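Local coordinates for glutamine cyclotransferase (Zymomonas mobilis, PDB 3NOL), which catalyses the cyclisation of N-terminal glutamine to pyroglutamate with release of ammonia, as a bacterial glutaminyl cyclase of beta-propeller fold, at residues 92-96 and 133-139; 107-111 and 121-125; 213-217 and 246-252. All blocks are in the same frame, centred on the assembly; numbering follows the deposited sequence. Where two conformers were deposited one is given.

Contact 1 of 3, residues 92-96 and 133-139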
ATOM      1  N   ILE A  92      -5.207  -3.267   1.557  1.00  5.16           N
ATOM      2  CA  ILE A  92      -5.948  -3.187   2.811  1.00  5.84           C
ATOM      3  C   ILE A  92      -5.704  -1.821   3.445  1.00  5.46           C
ATOM      4  O   ILE A  92      -4.654  -1.195   3.242  1.00  5.16           O
ATOM      5  CB  ILE A  92      -5.588  -4.332   3.819  1.00  5.24           C
ATOM      6  CG1 ILE A  92      -4.068  -4.357   4.132  1.00  6.22           C
ATOM      7  CG2 ILE A  92      -6.086  -5.674   3.300  1.00  6.27           C
ATOM      8  CD1 ILE A  92      -3.680  -5.257   5.306  1.00  7.27           C
ATOM      9  N   SER A  93      -6.675  -1.383   4.236  1.00  7.14           N
ATOM     10  CA  SER A  93      -6.550  -0.139   4.991  1.00  6.82           C
ATOM     11  C   SER A  93      -7.393  -0.267   6.240  1.00  7.23           C
ATOM     12  O   SER A  93      -8.454  -0.929   6.225  1.00  7.60           O
ATOM     13  CB  SER A  93      -7.037   1.058   4.167  1.00  8.36           C
ATOM     14  OG  SER A  93      -6.974   2.267   4.938  1.00 10.14           O
ATOM     15  N   ASP A  94      -6.916   0.346   7.317  1.00  6.96           N
ATOM     16  CA  ASP A  94      -7.763   0.533   8.502  1.00  7.70           C
ATOM     17  C   ASP A  94      -8.899   1.514   8.174  1.00  7.98           C
ATOM     18  O   ASP A  94      -8.796   2.370   7.269  1.00  7.47           O
ATOM     19  CB  ASP A  94      -6.969   1.073   9.695  1.00  7.70           C
ATOM     20  CG  ASP A  94      -6.297   2.402   9.383  1.00 10.60           C
ATOM     21  OD1 ASP A  94      -5.551   2.435   8.394  1.00 10.83           O
ATOM     22  OD2 ASP A  94      -6.529   3.423  10.099  1.00 12.82           O
ATOM     23  N   TRP A  95      -9.985   1.369   8.924  1.00  7.97           N
ATOM     24  CA  TRP A  95     -11.008   2.402   8.994  1.00  8.23           C
ATOM     25  C   TRP A  95     -11.635   2.273  10.377  1.00  8.43           C
ATOM     26  O   TRP A  95     -12.206   1.232  10.709  1.00  8.16           O
ATOM     27  CB  TRP A  95     -12.084   2.292   7.890  1.00  8.50           C
ATOM     28  CG  TRP A  95     -13.036   3.416   8.060  1.00  8.68           C
ATOM     29  CD1 TRP A  95     -14.254   3.391   8.688  1.00  9.24           C
ATOM     30  CD2 TRP A  95     -12.788   4.771   7.710  1.00  7.81           C
ATOM     31  NE1 TRP A  95     -14.811   4.658   8.701  1.00  8.61           N
ATOM     32  CE2 TRP A  95     -13.919   5.527   8.117  1.00  9.55           C
ATOM     33  CE3 TRP A  95     -11.726   5.425   7.058  1.00  8.55           C
ATOM     34  CZ2 TRP A  95     -14.014   6.912   7.904  1.00 10.95           C
ATOM     35  CZ3 TRP A  95     -11.802   6.813   6.865  1.00  9.66           C
ATOM     36  CH2 TRP A  95     -12.959   7.539   7.269  1.00 10.14           C
ATOM     37  N   LYS A  96     -11.477   3.314  11.196  1.00  8.51           N
ATOM     38  CA  LYS A  96     -11.911   3.237  12.591  1.00  9.86           C
ATOM     39  C   LYS A  96     -11.349   1.942  13.203  1.00  9.12           C
ATOM     40  O   LYS A  96     -10.134   1.722  13.152  1.00  9.05           O
ATOM     41  CB  LYS A  96     -13.448   3.351  12.702  1.00  9.29           C
ATOM     42  CG  LYS A  96     -13.967   4.742  12.228  1.00 10.38           C
ATOM     43  CD  LYS A  96     -15.482   4.835  12.233  1.00 10.98           C
ATOM     44  CE  LYS A  96     -15.923   6.244  11.853  1.00 11.65           C
ATOM     45  NZ  LYS A  96     -17.418   6.369  11.827  1.00 12.01           N
ATOM     46  N   THR A 133      -6.062   2.997   0.855  1.00  5.74           N
ATOM     47  CA  THR A 133      -5.641   3.772   2.037  1.00  6.37           C
ATOM     48  C   THR A 133      -6.860   4.624   2.463  1.00  6.70           C
ATOM     49  O   THR A 133      -7.986   4.406   1.961  1.00  6.72           O
ATOM     50  CB  THR A 133      -4.336   4.631   1.756  1.00  6.62           C
ATOM     51  OG1 THR A 133      -3.854   5.224   2.977  1.00  5.42           O
ATOM     52  CG2 THR A 133      -4.606   5.737   0.710  1.00  7.96           C
ATOM     53  N   HIS A 134      -6.648   5.585   3.356  1.00  6.51           N
ATOM     54  CA  HIS A 134      -7.734   6.449   3.790  1.00  7.26           C
ATOM     55  C   HIS A 134      -7.214   7.776   4.292  1.00  7.75           C
ATOM     56  O   HIS A 134      -6.054   7.886   4.663  1.00  7.28           O
ATOM     57  CB  HIS A 134      -8.587   5.775   4.871  1.00  7.78           C
ATOM     58  CG  HIS A 134      -7.964   5.745   6.233  1.00  8.11           C
ATOM     59  ND1 HIS A 134      -8.082   6.791   7.129  1.00  9.94           N
ATOM     60  CD2 HIS A 134      -7.255   4.783   6.868  1.00  7.16           C
ATOM     61  CE1 HIS A 134      -7.485   6.467   8.265  1.00 10.35           C
ATOM     62  NE2 HIS A 134      -6.964   5.259   8.129  1.00  9.17           N
ATOM     63  N   ASN A 135      -8.082   8.782   4.282  1.00  8.38           N
ATOM     64  CA  ASN A 135      -7.784  10.009   5.007  1.00  9.46           C
ATOM     65  C   ASN A 135      -8.859  10.135   6.109  1.00 10.04           C
ATOM     66  O   ASN A 135      -9.464   9.136   6.499  1.00  9.42           O
ATOM     67  CB  ASN A 135      -7.664  11.209   4.047  1.00 10.21           C
ATOM     68  CG  ASN A 135      -8.964  11.512   3.282  1.00  9.96           C
ATOM     69  OD1 ASN A 135     -10.049  11.019   3.624  1.00  9.22           O
ATOM     70  ND2 ASN A 135      -8.848  12.330   2.220  1.00 12.80           N
ATOM     71  N   ASP A 136      -9.097  11.334   6.622  0.50 10.65           N
ATOM     72  CA  ASP A 136     -10.008  11.452   7.762  0.50 11.05           C
ATOM     73  C   ASP A 136     -11.489  11.239   7.384  0.50 10.96           C
ATOM     74  O   ASP A 136     -12.327  11.003   8.267  0.50 11.09           O
ATOM     75  CB  ASP A 136      -9.822  12.799   8.476  0.50 11.34           C
ATOM     76  CG  ASP A 136      -8.469  12.929   9.181  0.50 11.70           C
ATOM     77  OD1 ASP A 136      -7.778  11.906   9.442  0.50 11.24           O
ATOM     78  OD2 ASP A 136      -8.111  14.087   9.501  0.50 11.48           O
ATOM     79  N   GLN A 137     -11.799  11.321   6.085  1.00 10.65           N
ATOM     80  CA  GLN A 137     -13.194  11.254   5.599  1.00 11.64           C
ATOM     81  C   GLN A 137     -13.528  10.090   4.659  1.00 10.69           C
ATOM     82  O   GLN A 137     -14.676   9.656   4.607  1.00  9.95           O
ATOM     83  CB  GLN A 137     -13.570  12.543   4.879  1.00 11.85           C
ATOM     84  CG  GLN A 137     -13.731  13.758   5.784  1.00 17.88           C
ATOM     85  CD  GLN A 137     -14.178  14.969   4.996  1.00 24.03           C
ATOM     86  OE1 GLN A 137     -15.352  15.337   5.016  1.00 27.52           O
ATOM     87  NE2 GLN A 137     -13.248  15.565   4.245  1.00 26.99           N
ATOM     88  N   TYR A 138     -12.543   9.635   3.885  1.00 10.03           N
ATOM     89  CA  TYR A 138     -12.771   8.638   2.822  1.00 10.11           C
ATOM     90  C   TYR A 138     -11.719   7.547   2.760  1.00  9.21           C
ATOM     91  O   TYR A 138     -10.563   7.772   3.129  1.00  8.03           O
ATOM     92  CB  TYR A 138     -12.762   9.318   1.445  1.00 11.23           C
ATOM     93  CG  TYR A 138     -13.681  10.494   1.337  1.00 13.12           C
ATOM     94  CD1 TYR A 138     -15.066  10.319   1.321  1.00 13.77           C
ATOM     95  CD2 TYR A 138     -13.165  11.787   1.256  1.00 15.29           C
ATOM     96  CE1 TYR A 138     -15.920  11.401   1.230  1.00 15.47           C
ATOM     97  CE2 TYR A 138     -14.008  12.889   1.162  1.00 17.60           C
ATOM     98  CZ  TYR A 138     -15.378  12.694   1.145  1.00 17.18           C
ATOM     99  OH  TYR A 138     -16.201  13.803   1.054  1.00 18.27           O
ATOM    100  N   LEU A 139     -12.134   6.381   2.268  1.00  8.09           N
ATOM    101  CA  LEU A 139     -11.193   5.374   1.764  1.00  7.13           C
ATOM    102  C   LEU A 139     -10.822   5.787   0.354  1.00  7.36           C
ATOM    103  O   LEU A 139     -11.646   6.345  -0.367  1.00  8.65           O
ATOM    104  CB  LEU A 139     -11.843   3.992   1.736  1.00  8.11           C
ATOM    105  CG  LEU A 139     -12.011   3.415   3.157  1.00  7.42           C
ATOM    106  CD1 LEU A 139     -13.235   2.455   3.309  1.00 10.12           C
ATOM    107  CD2 LEU A 139     -10.712   2.778   3.716  1.00  8.91           C
TER

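Contact 2 of 3, residues 107-111 and 121-125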
ATOM      1  N   GLY A 107     -14.010  -8.597  -7.792  1.00 14.33           N
ATOM      2  CA  GLY A 107     -14.885  -7.422  -7.834  1.00 13.72           C
ATOM      3  C   GLY A 107     -15.600  -7.208  -6.501  1.00 13.48           C
ATOM      4  O   GLY A 107     -16.694  -6.635  -6.430  1.00 13.37           O
ATOM      5  N   LEU A 108     -14.976  -7.699  -5.441  1.00 12.68           N
ATOM      6  CA  LEU A 108     -15.534  -7.477  -4.126  1.00 12.85           C
ATOM      7  C   LEU A 108     -14.457  -7.280  -3.089  1.00 11.79           C
ATOM      8  O   LEU A 108     -13.265  -7.551  -3.326  1.00 10.94           O
ATOM      9  CB  LEU A 108     -16.518  -8.571  -3.749  1.00 13.32           C
ATOM     10  CG  LEU A 108     -15.988 -10.005  -3.651  1.00 14.09           C
ATOM     11  CD1 LEU A 108     -15.344 -10.244  -2.323  1.00 17.31           C
ATOM     12  CD2 LEU A 108     -17.199 -10.922  -3.817  1.00 18.55           C
ATOM     13  N   GLY A 109     -14.885  -6.717  -1.970  1.00 10.74           N
ATOM     14  CA  GLY A 109     -14.015  -6.475  -0.866  1.00  9.39           C
ATOM     15  C   GLY A 109     -14.645  -6.984   0.414  1.00  9.17           C
ATOM     16  O   GLY A 109     -15.791  -7.459   0.419  1.00  8.64           O
ATOM     17  N   PHE A 110     -13.880  -6.883   1.492  1.00  8.77           N
ATOM     18  CA  PHE A 110     -14.282  -7.402   2.797  1.00  8.38           C
ATOM     19  C   PHE A 110     -14.032  -6.359   3.853  1.00  7.96           C
ATOM     20  O   PHE A 110     -13.230  -5.453   3.648  1.00  8.43           O
ATOM     21  CB  PHE A 110     -13.486  -8.672   3.146  1.00  8.80           C
ATOM     22  CG  PHE A 110     -13.706  -9.804   2.173  1.00 10.05           C
ATOM     23  CD1 PHE A 110     -12.714 -10.158   1.259  1.00 11.26           C
ATOM     24  CD2 PHE A 110     -14.921 -10.499   2.170  1.00 12.49           C
ATOM     25  CE1 PHE A 110     -12.923 -11.222   0.352  1.00 11.91           C
ATOM     26  CE2 PHE A 110     -15.158 -11.549   1.271  1.00 13.12           C
ATOM     27  CZ  PHE A 110     -14.161 -11.904   0.345  1.00 12.32           C
ATOM     28  N   VAL A 111     -14.733  -6.496   4.975  1.00  7.08           N
ATOM     29  CA  VAL A 111     -14.458  -5.702   6.151  1.00  7.51           C
ATOM     30  C   VAL A 111     -14.291  -6.668   7.313  1.00  8.36           C
ATOM     31  O   VAL A 111     -15.131  -7.553   7.502  1.00  7.55           O
ATOM     32  CB  VAL A 111     -15.610  -4.711   6.493  1.00  7.32           C
ATOM     33  CG1 VAL A 111     -15.213  -3.882   7.720  1.00  7.84           C
ATOM     34  CG2 VAL A 111     -15.957  -3.799   5.280  1.00  7.74           C
ATOM     35  N   ARG A 121     -18.411  -8.079   6.917  1.00 10.13           N
ATOM     36  CA  ARG A 121     -19.102  -7.572   5.732  1.00  9.88           C
ATOM     37  C   ARG A 121     -18.343  -7.952   4.466  1.00 10.57           C
ATOM     38  O   ARG A 121     -17.114  -8.123   4.492  1.00 10.13           O
ATOM     39  CB  ARG A 121     -19.232  -6.047   5.834  1.00  9.21           C
ATOM     40  CG  ARG A 121     -20.024  -5.351   4.750  1.00  9.65           C
ATOM     41  CD  ARG A 121     -20.058  -3.869   5.063  1.00 10.31           C
ATOM     42  NE  ARG A 121     -20.823  -3.121   4.064  1.00 12.28           N
ATOM     43  CZ  ARG A 121     -20.976  -1.794   4.074  1.00 12.33           C
ATOM     44  NH1 ARG A 121     -20.418  -1.054   5.027  1.00 11.95           N
ATOM     45  NH2 ARG A 121     -21.703  -1.204   3.128  1.00 12.04           N
ATOM     46  N   SER A 122     -19.104  -8.126   3.383  1.00 11.02           N
ATOM     47  CA  SER A 122     -18.556  -8.094   2.031  1.00 11.48           C
ATOM     48  C   SER A 122     -19.284  -7.010   1.243  1.00 11.27           C
ATOM     49  O   SER A 122     -20.475  -6.749   1.469  1.00 10.59           O
ATOM     50  CB  SER A 122     -18.700  -9.443   1.317  1.00 12.09           C
ATOM     51  OG  SER A 122     -17.972  -9.418   0.091  1.00 15.99           O
ATOM     52  N   PHE A 123     -18.571  -6.382   0.316  1.00 10.69           N
ATOM     53  CA  PHE A 123     -19.165  -5.335  -0.500  1.00 10.57           C
ATOM     54  C   PHE A 123     -18.671  -5.453  -1.935  1.00 11.70           C
ATOM     55  O   PHE A 123     -17.537  -5.901  -2.162  1.00 11.18           O
ATOM     56  CB  PHE A 123     -18.861  -3.941   0.082  1.00 10.73           C
ATOM     57  CG  PHE A 123     -17.397  -3.552   0.052  1.00 10.49           C
ATOM     58  CD1 PHE A 123     -16.905  -2.711  -0.967  1.00 11.02           C
ATOM     59  CD2 PHE A 123     -16.504  -4.037   1.023  1.00 10.41           C
ATOM     60  CE1 PHE A 123     -15.550  -2.341  -0.988  1.00  9.49           C
ATOM     61  CE2 PHE A 123     -15.142  -3.661   1.018  1.00 10.26           C
ATOM     62  CZ  PHE A 123     -14.670  -2.822   0.002  1.00 11.60           C
ATOM     63  N   ASN A 124     -19.512  -5.055  -2.885  1.00 11.39           N
ATOM     64  CA  ASN A 124     -19.112  -5.064  -4.294  1.00 12.24           C
ATOM     65  C   ASN A 124     -18.520  -3.723  -4.710  1.00 12.12           C
ATOM     66  O   ASN A 124     -18.842  -2.678  -4.140  1.00 12.62           O
ATOM     67  CB  ASN A 124     -20.279  -5.431  -5.220  1.00 13.74           C
ATOM     68  CG  ASN A 124     -20.714  -6.870  -5.072  1.00 17.06           C
ATOM     69  OD1 ASN A 124     -19.943  -7.740  -4.628  1.00 21.46           O
ATOM     70  ND2 ASN A 124     -21.966  -7.136  -5.423  1.00 20.67           N
ATOM     71  N   TYR A 125     -17.638  -3.766  -5.695  1.00 11.12           N
ATOM     72  CA  TYR A 125     -17.161  -2.546  -6.332  1.00 10.97           C
ATOM     73  C   TYR A 125     -16.965  -2.771  -7.836  1.00 10.79           C
ATOM     74  O   TYR A 125     -16.926  -3.914  -8.327  1.00 10.36           O
ATOM     75  CB  TYR A 125     -15.876  -2.013  -5.654  1.00 10.48           C
ATOM     76  CG  TYR A 125     -14.727  -3.011  -5.583  1.00  9.57           C
ATOM     77  CD1 TYR A 125     -14.376  -3.615  -4.378  1.00 10.53           C
ATOM     78  CD2 TYR A 125     -13.987  -3.349  -6.732  1.00  8.48           C
ATOM     79  CE1 TYR A 125     -13.327  -4.523  -4.310  1.00  8.91           C
ATOM     80  CE2 TYR A 125     -12.928  -4.271  -6.676  1.00  8.81           C
ATOM     81  CZ  TYR A 125     -12.607  -4.855  -5.460  1.00  8.95           C
ATOM     82  OH  TYR A 125     -11.560  -5.767  -5.384  1.00  8.54           O
TER
HETATM   83  O   HOH W   1     -11.432  -6.869  -7.907  1.00 20.04           O

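Contact 3 of 3, residues 213-217 and 246-252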
ATOM      1  N   ILE A 213      17.839   0.992  -4.156  1.00 15.01           N
ATOM      2  CA  ILE A 213      17.608   0.630  -2.759  1.00 15.23           C
ATOM      3  C   ILE A 213      17.860  -0.876  -2.487  1.00 15.60           C
ATOM      4  O   ILE A 213      18.289  -1.232  -1.399  1.00 15.94           O
ATOM      5  CB  ILE A 213      16.225   1.123  -2.224  1.00 15.12           C
ATOM      6  CG1 ILE A 213      16.257   1.247  -0.697  1.00 14.51           C
ATOM      7  CG2 ILE A 213      15.096   0.228  -2.732  1.00 15.46           C
ATOM      8  CD1 ILE A 213      15.147   2.038  -0.110  1.00 13.83           C
ATOM      9  N   LEU A 214      17.624  -1.737  -3.481  1.00 16.95           N
ATOM     10  CA  LEU A 214      17.891  -3.182  -3.311  1.00 17.64           C
ATOM     11  C   LEU A 214      19.350  -3.505  -3.038  1.00 18.27           C
ATOM     12  O   LEU A 214      19.646  -4.512  -2.400  1.00 19.05           O
ATOM     13  CB  LEU A 214      17.389  -4.002  -4.502  1.00 18.04           C
ATOM     14  CG  LEU A 214      15.941  -4.474  -4.467  1.00 19.13           C
ATOM     15  CD1 LEU A 214      15.748  -5.559  -5.538  1.00 19.60           C
ATOM     16  CD2 LEU A 214      15.528  -4.985  -3.076  1.00 18.89           C
ATOM     17  N   ALA A 215      20.249  -2.659  -3.542  1.00 18.04           N
ATOM     18  CA  ALA A 215      21.690  -2.789  -3.312  1.00 18.28           C
ATOM     19  C   ALA A 215      22.055  -2.595  -1.827  1.00 17.96           C
ATOM     20  O   ALA A 215      23.117  -3.036  -1.380  1.00 18.10           O
ATOM     21  CB  ALA A 215      22.456  -1.787  -4.205  1.00 18.42           C
ATOM     22  N   GLU A 216      21.148  -1.959  -1.073  1.00 17.61           N
ATOM     23  CA  GLU A 216      21.308  -1.716   0.365  1.00 17.41           C
ATOM     24  C   GLU A 216      20.459  -2.688   1.230  1.00 16.70           C
ATOM     25  O   GLU A 216      20.346  -2.513   2.453  1.00 17.04           O
ATOM     26  CB  GLU A 216      20.960  -0.244   0.692  1.00 17.23           C
ATOM     27  CG  GLU A 216      21.943   0.780   0.054  1.00 19.49           C
ATOM     28  CD  GLU A 216      21.574   2.243   0.322  1.00 19.55           C
ATOM     29  OE1 GLU A 216      21.532   2.662   1.505  1.00 22.99           O
ATOM     30  OE2 GLU A 216      21.338   2.984  -0.656  1.00 22.86           O
ATOM     31  N   ALA A 217      19.868  -3.702   0.598  1.00 15.30           N
ATOM     32  CA  ALA A 217      18.947  -4.634   1.293  1.00 14.24           C
ATOM     33  C   ALA A 217      19.617  -5.871   1.914  1.00 14.33           C
ATOM     34  O   ALA A 217      18.925  -6.707   2.522  1.00 13.86           O
ATOM     35  CB  ALA A 217      17.824  -5.088   0.344  1.00 14.19           C
ATOM     36  N   TRP A 246      10.635  -8.891  -0.978  1.00  6.10           N
ATOM     37  CA  TRP A 246      11.775  -8.105  -0.536  1.00  6.89           C
ATOM     38  C   TRP A 246      12.213  -8.566   0.862  1.00  7.16           C
ATOM     39  O   TRP A 246      11.366  -8.870   1.713  1.00  7.64           O
ATOM     40  CB  TRP A 246      11.427  -6.614  -0.546  1.00  7.29           C
ATOM     41  CG  TRP A 246      11.470  -6.023  -1.910  1.00  6.69           C
ATOM     42  CD1 TRP A 246      11.159  -6.637  -3.110  1.00  7.13           C
ATOM     43  CD2 TRP A 246      11.897  -4.706  -2.234  1.00  8.18           C
ATOM     44  NE1 TRP A 246      11.352  -5.754  -4.153  1.00  8.83           N
ATOM     45  CE2 TRP A 246      11.815  -4.567  -3.645  1.00  8.02           C
ATOM     46  CE3 TRP A 246      12.356  -3.626  -1.474  1.00 10.15           C
ATOM     47  CZ2 TRP A 246      12.170  -3.380  -4.303  1.00  8.25           C
ATOM     48  CZ3 TRP A 246      12.711  -2.452  -2.132  1.00  7.47           C
ATOM     49  CH2 TRP A 246      12.614  -2.338  -3.529  1.00  8.08           C
ATOM     50  N   PRO A 247      13.537  -8.652   1.097  1.00  7.42           N
ATOM     51  CA  PRO A 247      14.043  -9.126   2.403  1.00  7.79           C
ATOM     52  C   PRO A 247      13.994  -8.092   3.527  1.00  7.88           C
ATOM     53  O   PRO A 247      14.324  -8.423   4.675  1.00  7.28           O
ATOM     54  CB  PRO A 247      15.513  -9.471   2.101  1.00  8.84           C
ATOM     55  CG  PRO A 247      15.884  -8.476   0.996  1.00  8.64           C
ATOM     56  CD  PRO A 247      14.637  -8.371   0.142  1.00  8.34           C
ATOM     57  N   LYS A 248      13.633  -6.853   3.190  1.00  7.56           N
ATOM     58  CA  LYS A 248      13.569  -5.778   4.194  1.00  7.59           C
ATOM     59  C   LYS A 248      12.351  -4.881   4.011  1.00  7.61           C
ATOM     60  O   LYS A 248      11.847  -4.753   2.900  1.00  6.99           O
ATOM     61  CB  LYS A 248      14.823  -4.877   4.126  1.00  7.45           C
ATOM     62  CG  LYS A 248      16.193  -5.551   4.355  1.00  7.73           C
ATOM     63  CD  LYS A 248      16.369  -6.143   5.760  1.00 10.42           C
ATOM     64  CE  LYS A 248      17.799  -6.713   5.902  1.00 12.90           C
ATOM     65  NZ  LYS A 248      18.011  -7.389   7.225  1.00 14.51           N
ATOM     66  N   VAL A 249      11.913  -4.253   5.112  1.00  6.97           N
ATOM     67  CA  VAL A 249      11.122  -3.033   5.081  1.00  7.87           C
ATOM     68  C   VAL A 249      12.116  -1.927   5.455  1.00  8.04           C
ATOM     69  O   VAL A 249      12.847  -2.063   6.446  1.00  9.10           O
ATOM     70  CB  VAL A 249       9.981  -3.032   6.131  1.00  7.68           C
ATOM     71  CG1 VAL A 249       9.207  -1.702   6.103  1.00  9.02           C
ATOM     72  CG2 VAL A 249       9.034  -4.222   5.907  1.00  9.15           C
ATOM     73  N   PHE A 250      12.130  -0.854   4.683  1.00  7.67           N
ATOM     74  CA  PHE A 250      13.042   0.262   4.940  1.00  7.79           C
ATOM     75  C   PHE A 250      12.267   1.414   5.541  1.00  7.93           C
ATOM     76  O   PHE A 250      11.245   1.843   4.991  1.00  7.54           O
ATOM     77  CB  PHE A 250      13.688   0.762   3.647  1.00  8.02           C
ATOM     78  CG  PHE A 250      14.556  -0.262   2.968  1.00  9.26           C
ATOM     79  CD1 PHE A 250      14.073  -0.967   1.877  1.00 10.67           C
ATOM     80  CD2 PHE A 250      15.849  -0.535   3.443  1.00 10.66           C
ATOM     81  CE1 PHE A 250      14.861  -1.942   1.239  1.00 10.36           C
ATOM     82  CE2 PHE A 250      16.654  -1.500   2.822  1.00 10.94           C
ATOM     83  CZ  PHE A 250      16.154  -2.204   1.702  1.00  9.91           C
ATOM     84  N   GLU A 251      12.777   1.933   6.652  1.00  7.33           N
ATOM     85  CA  GLU A 251      12.307   3.200   7.179  1.00  7.94           C
ATOM     86  C   GLU A 251      13.196   4.267   6.540  1.00  7.86           C
ATOM     87  O   GLU A 251      14.434   4.225   6.690  1.00  8.25           O
ATOM     88  CB  GLU A 251      12.436   3.210   8.699  1.00  8.14           C
ATOM     89  CG  GLU A 251      12.068   4.534   9.316  1.00  8.08           C
ATOM     90  CD  GLU A 251      12.273   4.562  10.835  1.00  9.34           C
ATOM     91  OE1 GLU A 251      12.221   5.676  11.395  1.00 11.12           O
ATOM     92  OE2 GLU A 251      12.474   3.491  11.445  1.00 11.97           O
ATOM     93  N   ILE A 252      12.570   5.182   5.807  1.00  7.55           N
ATOM     94  CA  ILE A 252      13.322   6.168   5.004  1.00  7.86           C
ATOM     95  C   ILE A 252      12.922   7.606   5.285  1.00  8.51           C
ATOM     96  O   ILE A 252      11.763   7.902   5.590  1.00  8.87           O
ATOM     97  CB  ILE A 252      13.184   5.929   3.470  1.00  7.40           C
ATOM     98  CG1 ILE A 252      11.702   6.001   3.015  1.00  5.70           C
ATOM     99  CG2 ILE A 252      13.855   4.633   3.047  1.00  7.78           C
ATOM    100  CD1 ILE A 252      11.557   6.044   1.457  1.00  7.58           C
TER

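Contact 1 of 3, residues 92-96 and 133-139
Asp94 and His134 meet where the innermost strands of two successive propeller blades, 89-95 and 132-134, run out at their ends. His134 NE2 donates to Asp94 OD2 at 2.7 Å, but the bond is bent, with 144° at the hydrogen, and it reaches OD2 from above the carboxylate plane. With CG placed between its backbone N and carbonyl carbon (chi1 76°), the imidazole of His134 brings ND1 to the following residue, where it gives a nearly straight bond of 2.8 Å to Asn135 O.

Ser93, His134 and the Trp95 ring make up the close-packed part. Ser93 CB rests 3.7 Å from Thr133 CA, and Ser93 OG lies at the edge of the imidazole; a small residue suits strands whose CA atoms here come within 5.0 Å. Thr133 turns its hydroxyl to Trp179 N of the following blade. The six-membered ring of Trp95 presents an edge to the face of the His134 ring in an offset edge-to-face pair, planes 83° apart, and Trp95 CZ3 comes 3.3 Å from Asn135 O. Leu139 CD2 adds a looser apolar contact with Trp95 CE3.

The solvent side is looser. There Trp95 CH2 reaches the turn at Asp136 and Gln137, two exposed residues that offer it their backbone rather than their side chains. The turn is shaped by Asn135 OD1, which accepts from both Gln137 N and Tyr138 N as an Asx motif. With an alanine at His134, Asp94 OD2 would probably lose its mate on the adjacent blade and the Trp95 edge would face a gap.

Because each imidazole nitrogen is engaged, one across the blades and one within the turn, the ring's rotation is fixed by two polar bonds, with the Trp95 edge against its face.

Contact 2 of 3, residues 107-111 and 121-125
Gly109 lies under the ring of Phe123, its CA over the ring face 4.0 Å from the centroid in a CH-pi contact. A side chain at Gly109 would run into Phe123 CZ, which explains the glycine. The ring gets there because Phe123 CG stands between its backbone N and carbonyl carbon (chi1 66°), turning the side chain back over the partner strand.

The same pair is joined through the backbone, with Gly109 N to Phe123 O at 2.8 Å and Phe123 N to Gly109 O at 3.0 Å. Gly109 O takes a second bond from Ser122 OG at 2.9 Å, and the two donors approach from opposite faces of the carbonyl plane. Further along, Val111 N bonds Arg121 O, and the aliphatic parts of Val111 and Arg121 lie side by side.

At the other end Tyr125 N holds Gly107 O at 3.1 Å, and the flat phenol ring carries the Gly107-Leu108 peptide over one face. A water bridges Tyr125 OH and Gly107 N.

Outside this shell, Thr103 N of strand 98-103 bonds Tyr125 OH, Leu156 packs on Phe123 and Val111, and Glu154 O receives Arg121 NH1. Strands 108-113 and 119-124 thus form an antiparallel hairpin, the outer half of a four-stranded blade typical of the beta-propeller.

Contact 3 of 3, residues 213-217 and 246-252
Ile213 and Phe250 join a short 3-10 turn to strand 248-256, which belongs to the blade that closes the beta-propeller. In that blade strand 248-256 also pairs with the N-terminal strand 28-38, an arrangement consistent with the Velcro-like closure of propeller rings.

The CH-pi contacts come first. Ile213 CG1 sits over the centre of the Phe250 ring, 4.0 Å from its centroid, while Lys248 CB lies on the opposite face, so the phenyl group is held between two aliphatic layers. Leu214 CD2 stands squarely above the six-membered ring of Trp246, 3.6 Å from the centroid and only 5° off the normal. The indole is kept in place from its other end, where NE1 bonds Asp225 O.

Plain apolar packing fills in around these. Ile213 suits its place because its branches part: CG1 is roughly anti to the backbone N (chi1 -157°), leading CD1 along Phe250 toward Ile252 CG2, whereas CG2 goes to Trp246 CZ3 at 3.6 Å. Ala217 CB meets the rim of the Phe250 ring at CZ, also at 3.6 Å, and touches Pro247 CG; here a methyl group is enough to fill the angle between a phenyl and a pyrrolidine ring.

Backbone bonds shape the turn itself, Glu216 N to Ile213 O and Ala217 N to Leu214 O, and Glu216 OE2 ties it to Tyr31 OH on strand 28-38. The Lys248 chain, bent at chi2, runs past the Ala217 carbonyl oxygen, with CG 3.5 Å from Ala217 O.

From the N terminus, strand 28-38 comes first in the chain and pairs with 248-256, near the other end. Contact 1 opens at 92-96 and closes at 133-139, a loop that holds the rest of one blade and passes to the next. Contact 2 is nested inside that loop, closing the short hairpin between 107-111 and 121-125 on the outer side of the same blade. Contact 3 follows in series, on the opposite side of the chain's centre, and closes a loop from 213-217 to 246-252. Contact 2 thus works within a blade, contact 1 between neighbouring blades, and contact 3 packs a connecting turn onto the blade that completes the ring.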